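Local coordinates for VIN1 (Oscarella pearsei, PDB 6BFI), which probably binds actin filaments and may take part in cell-cell adhesion, as a vinculin homologue from a sponge, at residues Val3-Lys8 / Ser767-Ile772; Arg540-Ala545 / Glu566-Ser571. One frame throughout, in Å; residues are numbered along the deposited sequence.

Starting from the N terminus, the chain meets interaction 1 almost at once: residues 3-8, just before helix 8-32, pair with residues 767-772 on helix 763-778. This contact closes a loop of 758 residues, most of them helical, and so ties the N-terminal end to the C-terminal part of the chain. Interaction 2 falls within that span. It links two consecutive helices, 524-550 and 555-569, with only 20 residues between its segments, so its short loop is wholly enclosed by the long one and the two do not cross. The centres of interaction 1 and interaction 2 are about 50 Å apart. The two contacts lie on opposite sides of the chain's centre and do not touch.

Interaction 1 (Val3-Lys8 / Ser767-Ile772); sequences VKFHTK and STQLKI
With chi1 at 14°, CG of Phe5 nearly eclipses the backbone N, and this uncommon torsion carries the ring to Gln769 and Ile772. Gln769 answers with CG anti to its carbonyl carbon (chi1 -64°) and the chain extended beyond, which lays its methylenes and amide over one ring face. The CH-pi contact puts Gln769 CG 3.8 Å from the centroid of the Phe5 ring. The amide plane leans 24° from the ring, and Gln769 CD comes 3.4 Å from Phe5 CD1. Glutamine suits the place because its aliphatic part and flat amide cover the aromatic surface while OE1 stays bonded to Thr254. Ile772 CG2 adds a looser, oblique apolar contact 4.1 Å from Phe5 CE2; its branched side chain also packs on Ile14 of helix 8-32. Val3 O lies above the opposite ring face, toward the rim. Were Phe5 cut back to an alanine, Gln769 CG and Ile772 CG2 would probably lose their aromatic cover and a gap would open between loop and helix. The ring thus pins the N-terminal lead-in to helix 763-778, in the C-terminal part of the chain, consistent with the head-to-tail closure known in the vinculin family.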
ATOM      1  N   VAL A   3     -21.458   6.687  16.989  1.00 66.05           N
ATOM      2  CA  VAL A   3     -20.524   7.784  17.206  1.00 59.28           C
ATOM      3  C   VAL A   3     -19.543   7.849  16.041  1.00 58.63           C
ATOM      4  O   VAL A   3     -19.158   6.820  15.467  1.00 57.34           O
ATOM      5  CB  VAL A   3     -19.799   7.616  18.554  1.00 54.20           C
ATOM      6  CG1 VAL A   3     -19.014   6.309  18.594  1.00 51.08           C
ATOM      7  CG2 VAL A   3     -18.892   8.809  18.833  1.00 51.28           C
ATOM      8  N   LYS A   4     -19.148   9.065  15.672  1.00 58.54           N
ATOM      9  CA  LYS A   4     -18.290   9.294  14.522  1.00 57.21           C
ATOM     10  C   LYS A   4     -17.023  10.027  14.940  1.00 53.00           C
ATOM     11  O   LYS A   4     -17.032  10.848  15.863  1.00 52.32           O
ATOM     12  CB  LYS A   4     -19.020  10.103  13.440  1.00 57.03           C
ATOM     13  CG  LYS A   4     -20.261   9.428  12.876  1.00 57.43           C
ATOM     14  CD  LYS A   4     -19.905   8.156  12.128  1.00 57.98           C
ATOM     15  CE  LYS A   4     -21.139   7.510  11.521  1.00 64.10           C
ATOM     16  NZ  LYS A   4     -20.787   6.316  10.700  1.00 67.31           N
ATOM     17  N   PHE A   5     -15.920   9.716  14.244  1.00 53.15           N
ATOM     18  CA  PHE A   5     -14.661  10.425  14.447  1.00 55.90           C
ATOM     19  C   PHE A   5     -13.859  10.517  13.154  1.00 58.70           C
ATOM     20  O   PHE A   5     -12.624  10.499  13.190  1.00 62.11           O
ATOM     21  CB  PHE A   5     -13.807   9.765  15.541  1.00 57.48           C
ATOM     22  CG  PHE A   5     -14.266   8.389  15.927  1.00 53.89           C
ATOM     23  CD1 PHE A   5     -14.069   7.310  15.077  1.00 54.67           C
ATOM     24  CD2 PHE A   5     -14.885   8.172  17.146  1.00 51.33           C
ATOM     25  CE1 PHE A   5     -14.489   6.039  15.437  1.00 55.38           C
ATOM     26  CE2 PHE A   5     -15.307   6.907  17.512  1.00 52.30           C
ATOM     27  CZ  PHE A   5     -15.109   5.839  16.657  1.00 55.28           C
ATOM     28  N   HIS A   6     -14.541  10.619  12.013  1.00 61.93           N
ATOM     29  CA  HIS A   6     -13.892  10.754  10.714  1.00 62.36           C
ATOM     30  C   HIS A   6     -13.396  12.168  10.447  1.00 57.97           C
ATOM     31  O   HIS A   6     -12.847  12.421   9.369  1.00 59.58           O
ATOM     32  CB  HIS A   6     -14.855  10.329   9.600  1.00 63.87           C
ATOM     33  CG  HIS A   6     -16.150  11.082   9.602  1.00 67.35           C
ATOM     34  ND1 HIS A   6     -16.428  12.087   8.700  1.00 66.86           N
ATOM     35  CD2 HIS A   6     -17.240  10.979  10.399  1.00 68.43           C
ATOM     36  CE1 HIS A   6     -17.635  12.568   8.939  1.00 68.48           C
ATOM     37  NE2 HIS A   6     -18.148  11.914   9.966  1.00 71.53           N
ATOM     38  N   THR A   7     -13.558  13.078  11.403  1.00 58.31           N
ATOM     39  CA  THR A   7     -13.245  14.488  11.234  1.00 58.41           C
ATOM     40  C   THR A   7     -12.446  14.969  12.439  1.00 59.54           C
ATOM     41  O   THR A   7     -12.733  14.580  13.575  1.00 59.96           O
ATOM     42  CB  THR A   7     -14.543  15.300  11.061  1.00 61.58           C
ATOM     43  OG1 THR A   7     -14.921  15.317   9.677  1.00 62.91           O
ATOM     44  CG2 THR A   7     -14.388  16.720  11.557  1.00 66.18           C
ATOM     45  N   LYS A   8     -11.429  15.801  12.179  1.00 59.29           N
ATOM     46  CA  LYS A   8     -10.590  16.316  13.258  1.00 60.10           C
ATOM     47  C   LYS A   8     -11.397  17.104  14.283  1.00 63.73           C
ATOM     48  O   LYS A   8     -11.048  17.113  15.469  1.00 63.90           O
ATOM     49  CB  LYS A   8      -9.471  17.186  12.686  1.00 59.40           C
ATOM     50  CG  LYS A   8      -8.446  16.417  11.872  1.00 64.69           C
ATOM     51  CD  LYS A   8      -7.439  17.353  11.222  1.00 69.43           C
ATOM     52  CE  LYS A   8      -6.380  16.579  10.459  1.00 62.75           C
ATOM     53  NZ  LYS A   8      -5.378  17.489   9.838  1.00 77.59           N
ATOM     54  N   SER A 767      -5.889   4.057  18.617  1.00 55.90           N
ATOM     55  CA  SER A 767      -5.939   4.012  20.076  1.00 57.24           C
ATOM     56  C   SER A 767      -6.929   5.030  20.631  1.00 58.59           C
ATOM     57  O   SER A 767      -7.634   4.750  21.612  1.00 58.69           O
ATOM     58  CB  SER A 767      -4.543   4.239  20.657  1.00 62.72           C
ATOM     59  OG  SER A 767      -4.033   5.507  20.289  1.00 67.39           O
ATOM     60  N   THR A 768      -6.994   6.216  20.020  1.00 58.69           N
ATOM     61  CA  THR A 768      -7.983   7.211  20.428  1.00 57.38           C
ATOM     62  C   THR A 768      -9.399   6.676  20.240  1.00 56.97           C
ATOM     63  O   THR A 768     -10.227   6.714  21.165  1.00 59.12           O
ATOM     64  CB  THR A 768      -7.778   8.500  19.631  1.00 54.22           C
ATOM     65  OG1 THR A 768      -6.438   8.972  19.818  1.00 55.83           O
ATOM     66  CG2 THR A 768      -8.758   9.575  20.079  1.00 49.95           C
ATOM     67  N   GLN A 769      -9.686   6.156  19.043  1.00 54.93           N
ATOM     68  CA  GLN A 769     -10.974   5.516  18.805  1.00 57.87           C
ATOM     69  C   GLN A 769     -11.208   4.361  19.766  1.00 58.55           C
ATOM     70  O   GLN A 769     -12.349   4.099  20.152  1.00 61.04           O
ATOM     71  CB  GLN A 769     -11.061   5.029  17.358  1.00 56.25           C
ATOM     72  CG  GLN A 769     -11.022   6.142  16.326  1.00 61.41           C
ATOM     73  CD  GLN A 769     -11.124   5.622  14.905  1.00 66.51           C
ATOM     74  OE1 GLN A 769     -11.459   4.459  14.678  1.00 72.76           O
ATOM     75  NE2 GLN A 769     -10.833   6.484  13.937  1.00 67.26           N
ATOM     76  N   LEU A 770     -10.142   3.668  20.173  1.00 54.92           N
ATOM     77  CA  LEU A 770     -10.286   2.565  21.116  1.00 52.17           C
ATOM     78  C   LEU A 770     -10.787   3.065  22.462  1.00 51.37           C
ATOM     79  O   LEU A 770     -11.719   2.497  23.041  1.00 56.09           O
ATOM     80  CB  LEU A 770      -8.956   1.826  21.278  1.00 53.06           C
ATOM     81  CG  LEU A 770      -8.951   0.685  22.301  1.00 52.68           C
ATOM     82  CD1 LEU A 770      -9.828  -0.470  21.837  1.00 53.93           C
ATOM     83  CD2 LEU A 770      -7.535   0.208  22.573  1.00 49.67           C
ATOM     84  N   LYS A 771     -10.177   4.135  22.979  1.00 44.23           N
ATOM     85  CA  LYS A 771     -10.618   4.670  24.263  1.00 45.96           C
ATOM     86  C   LYS A 771     -12.048   5.188  24.182  1.00 52.60           C
ATOM     87  O   LYS A 771     -12.862   4.930  25.080  1.00 56.87           O
ATOM     88  CB  LYS A 771      -9.669   5.773  24.731  1.00 52.35           C
ATOM     89  CG  LYS A 771      -8.275   5.272  25.068  1.00 58.85           C
ATOM     90  CD  LYS A 771      -7.423   6.372  25.672  1.00 63.31           C
ATOM     91  CE  LYS A 771      -7.211   7.509  24.691  1.00 60.54           C
ATOM     92  NZ  LYS A 771      -6.371   8.584  25.284  1.00 61.04           N
ATOM     93  N   ILE A 772     -12.381   5.907  23.106  1.00 49.33           N
ATOM     94  CA  ILE A 772     -13.740   6.429  22.969  1.00 50.91           C
ATOM     95  C   ILE A 772     -14.749   5.287  22.903  1.00 49.61           C
ATOM     96  O   ILE A 772     -15.765   5.287  23.611  1.00 51.46           O
ATOM     97  CB  ILE A 772     -13.840   7.347  21.737  1.00 52.76           C
ATOM     98  CG1 ILE A 772     -12.953   8.581  21.919  1.00 59.79           C
ATOM     99  CG2 ILE A 772     -15.286   7.753  21.494  1.00 51.74           C
ATOM    100  CD1 ILE A 772     -12.941   9.510  20.725  1.00 64.64           C
TER

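Interaction 2 (Arg540-Ala545 / Glu566-Ser571); sequences RVIQVA and ESLAKS
Ile542 pushes its terminal methyl into a shallow hollow formed by Leu568 and Ala569 on the neighbouring helix. The protruding atom is CD1. It reaches 3.6 Å from Leu568 CD2, and 3.8 Å separates it from Leu568 CG, so it rests along the leucine branch and does not merely graze one methyl. The floor is backbone: Ile542 CD1 comes 3.9 Å from Ala569 N, and Ala569 CB forms a low edge to the hollow, 4.1 Å from that same CD1. Alanine fits here because its single methyl bounds the hollow without filling it. Ile542 has CG1 anti to its carbonyl carbon (chi1 -59°), and the further turn at chi2 aims CD1 across the gap between the helices.

The two helices, 524-550 and 555-569, run antiparallel through a short connection and form a helical hairpin, the repeating element of the helical bundles from which vinculin-family proteins are built. Helix 496-519 flanks Val541 through Met500 and Ser503, whereas helix 589-615 receives Leu568 on Val606 and Val609.

Leu568 supplies the reciprocal bump. Its CD2 enters the notch between Val541 and Ile542, with Val541 CG1 3.9 Å away and Ile542 CD1 roughly at right angles to it, seen from CD2. The Val541 and Leu568 side chains themselves cross at about a right angle, which lets one valine branch meet one leucine methyl. Leucine's fork suits this buried position, since it can engage the hairpin partner while packing on the valines of helix 589-615. At the last residue of segment 566-571, Ser571 folds back: its OG donates to Leu568 O at 2.7 Å, and its backbone N bonds that oxygen from the same face of the carbonyl plane.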
ATOM      1  N   ARG A 540      19.645   0.335 -18.706  1.00 59.82           N
ATOM      2  CA  ARG A 540      18.762  -0.259 -17.710  0.89 58.02           C
ATOM      3  C   ARG A 540      19.527  -0.596 -16.435  1.00 56.28           C
ATOM      4  O   ARG A 540      19.000  -0.437 -15.325  1.00 57.02           O
ATOM      5  CB  ARG A 540      18.081  -1.500 -18.287  0.89 60.05           C
ATOM      6  CG  ARG A 540      16.881  -1.171 -19.163  0.89 55.63           C
ATOM      7  CD  ARG A 540      15.763  -0.596 -18.316  0.89 56.51           C
ATOM      8  NE  ARG A 540      15.252  -1.592 -17.378  0.89 56.14           N
ATOM      9  CZ  ARG A 540      14.733  -1.308 -16.188  0.89 52.59           C
ATOM     10  NH1 ARG A 540      14.663  -0.052 -15.770  0.89 54.66           N
ATOM     11  NH2 ARG A 540      14.293  -2.286 -15.409  0.89 51.48           N
ATOM     12  N   VAL A 541      20.774  -1.055 -16.572  1.00 54.77           N
ATOM     13  CA  VAL A 541      21.614  -1.261 -15.395  1.00 57.50           C
ATOM     14  C   VAL A 541      21.815   0.060 -14.662  1.00 60.11           C
ATOM     15  O   VAL A 541      21.784   0.115 -13.424  1.00 59.76           O
ATOM     16  CB  VAL A 541      22.957  -1.896 -15.801  1.00 55.16           C
ATOM     17  CG1 VAL A 541      23.949  -1.834 -14.652  1.00 53.50           C
ATOM     18  CG2 VAL A 541      22.748  -3.328 -16.259  1.00 53.91           C
ATOM     19  N   ILE A 542      21.997   1.146 -15.417  1.00 61.83           N
ATOM     20  CA  ILE A 542      22.143   2.469 -14.813  1.00 64.31           C
ATOM     21  C   ILE A 542      20.898   2.830 -14.012  1.00 66.33           C
ATOM     22  O   ILE A 542      20.986   3.291 -12.868  1.00 67.08           O
ATOM     23  CB  ILE A 542      22.434   3.526 -15.894  1.00 64.46           C
ATOM     24  CG1 ILE A 542      23.709   3.180 -16.662  1.00 67.50           C
ATOM     25  CG2 ILE A 542      22.542   4.910 -15.268  1.00 63.64           C
ATOM     26  CD1 ILE A 542      24.956   3.275 -15.833  1.00 71.37           C
ATOM     27  N   GLN A 543      19.717   2.629 -14.605  1.00 63.26           N
ATOM     28  CA  GLN A 543      18.477   3.017 -13.937  1.00 64.95           C
ATOM     29  C   GLN A 543      18.249   2.200 -12.671  1.00 63.99           C
ATOM     30  O   GLN A 543      17.924   2.752 -11.612  1.00 65.35           O
ATOM     31  CB  GLN A 543      17.294   2.865 -14.891  1.00 64.29           C
ATOM     32  CG  GLN A 543      17.357   3.758 -16.112  1.00 69.38           C
ATOM     33  CD  GLN A 543      16.180   3.542 -17.039  1.00 72.89           C
ATOM     34  OE1 GLN A 543      15.135   3.036 -16.625  1.00 70.72           O
ATOM     35  NE2 GLN A 543      16.344   3.919 -18.302  1.00 75.64           N
ATOM     36  N   VAL A 544      18.406   0.877 -12.761  1.00 59.46           N
ATOM     37  CA  VAL A 544      18.221   0.040 -11.579  1.00 58.08           C
ATOM     38  C   VAL A 544      19.222   0.423 -10.496  1.00 54.94           C
ATOM     39  O   VAL A 544      18.887   0.461  -9.305  1.00 54.98           O
ATOM     40  CB  VAL A 544      18.319  -1.449 -11.956  1.00 60.27           C
ATOM     41  CG1 VAL A 544      18.277  -2.318 -10.709  1.00 58.40           C
ATOM     42  CG2 VAL A 544      17.186  -1.818 -12.899  1.00 49.88           C
ATOM     43  N   ALA A 545      20.458   0.743 -10.891  1.00 55.74           N
ATOM     44  CA  ALA A 545      21.427   1.238  -9.920  1.00 59.87           C
ATOM     45  C   ALA A 545      20.970   2.549  -9.292  1.00 61.22           C
ATOM     46  O   ALA A 545      21.224   2.793  -8.108  1.00 63.74           O
ATOM     47  CB  ALA A 545      22.797   1.409 -10.577  1.00 51.65           C
ATOM     48  N   GLU A 566      28.192   6.108 -12.955  1.00 74.62           N
ATOM     49  CA  GLU A 566      28.693   7.188 -13.797  1.00 81.10           C
ATOM     50  C   GLU A 566      29.803   6.698 -14.720  1.00 78.17           C
ATOM     51  O   GLU A 566      29.824   7.036 -15.911  1.00 79.68           O
ATOM     52  CB  GLU A 566      29.181   8.344 -12.926  1.00 93.41           C
ATOM     53  CG  GLU A 566      28.059   9.133 -12.266  1.00103.30           C
ATOM     54  CD  GLU A 566      28.524   9.903 -11.043  1.00111.61           C
ATOM     55  OE1 GLU A 566      29.597   9.567 -10.500  1.00114.79           O
ATOM     56  OE2 GLU A 566      27.814  10.841 -10.624  1.00114.20           O
ATOM     57  N   SER A 567      30.726   5.891 -14.190  1.00 75.01           N
ATOM     58  CA  SER A 567      31.800   5.349 -15.017  1.00 72.78           C
ATOM     59  C   SER A 567      31.248   4.460 -16.125  1.00 71.00           C
ATOM     60  O   SER A 567      31.776   4.450 -17.242  1.00 77.09           O
ATOM     61  CB  SER A 567      32.789   4.573 -14.148  1.00 72.43           C
ATOM     62  OG  SER A 567      33.825   4.008 -14.934  1.00 75.34           O
ATOM     63  N   LEU A 568      30.189   3.702 -15.835  1.00 61.78           N
ATOM     64  CA  LEU A 568      29.573   2.882 -16.872  1.00 67.90           C
ATOM     65  C   LEU A 568      28.880   3.746 -17.917  1.00 71.14           C
ATOM     66  O   LEU A 568      28.980   3.477 -19.119  1.00 62.98           O
ATOM     67  CB  LEU A 568      28.581   1.900 -16.247  1.00 63.94           C
ATOM     68  CG  LEU A 568      27.715   1.092 -17.218  1.00 64.21           C
ATOM     69  CD1 LEU A 568      28.581   0.264 -18.153  1.00 60.53           C
ATOM     70  CD2 LEU A 568      26.738   0.204 -16.463  1.00 65.31           C
ATOM     71  N   ALA A 569      28.177   4.793 -17.474  1.00 72.93           N
ATOM     72  CA  ALA A 569      27.455   5.656 -18.400  1.00 74.70           C
ATOM     73  C   ALA A 569      28.401   6.427 -19.310  1.00 82.73           C
ATOM     74  O   ALA A 569      28.051   6.717 -20.460  1.00 86.15           O
ATOM     75  CB  ALA A 569      26.558   6.622 -17.627  1.00 72.92           C
ATOM     76  N   LYS A 570      29.599   6.760 -18.825  1.00 86.03           N
ATOM     77  CA  LYS A 570      30.554   7.472 -19.668  1.00 90.63           C
ATOM     78  C   LYS A 570      31.150   6.600 -20.767  1.00 87.37           C
ATOM     79  O   LYS A 570      31.917   7.116 -21.587  1.00 92.11           O
ATOM     80  CB  LYS A 570      31.677   8.061 -18.811  1.00 99.54           C
ATOM     81  CG  LYS A 570      31.220   9.180 -17.887  1.00109.10           C
ATOM     82  CD  LYS A 570      32.395  10.002 -17.381  1.00114.25           C
ATOM     83  CE  LYS A 570      31.916  11.198 -16.570  1.00118.37           C
ATOM     84  NZ  LYS A 570      33.029  12.133 -16.243  1.00121.94           N
ATOM     85  N   SER A 571      30.816   5.310 -20.817  1.00 79.15           N
ATOM     86  CA  SER A 571      31.366   4.402 -21.813  1.00 77.22           C
ATOM     87  C   SER A 571      30.355   3.955 -22.857  1.00 74.26           C
ATOM     88  O   SER A 571      30.749   3.323 -23.842  1.00 74.84           O
ATOM     89  CB  SER A 571      31.949   3.157 -21.132  1.00 73.84           C
ATOM     90  OG  SER A 571      30.913   2.342 -20.614  1.00 72.25           O
TER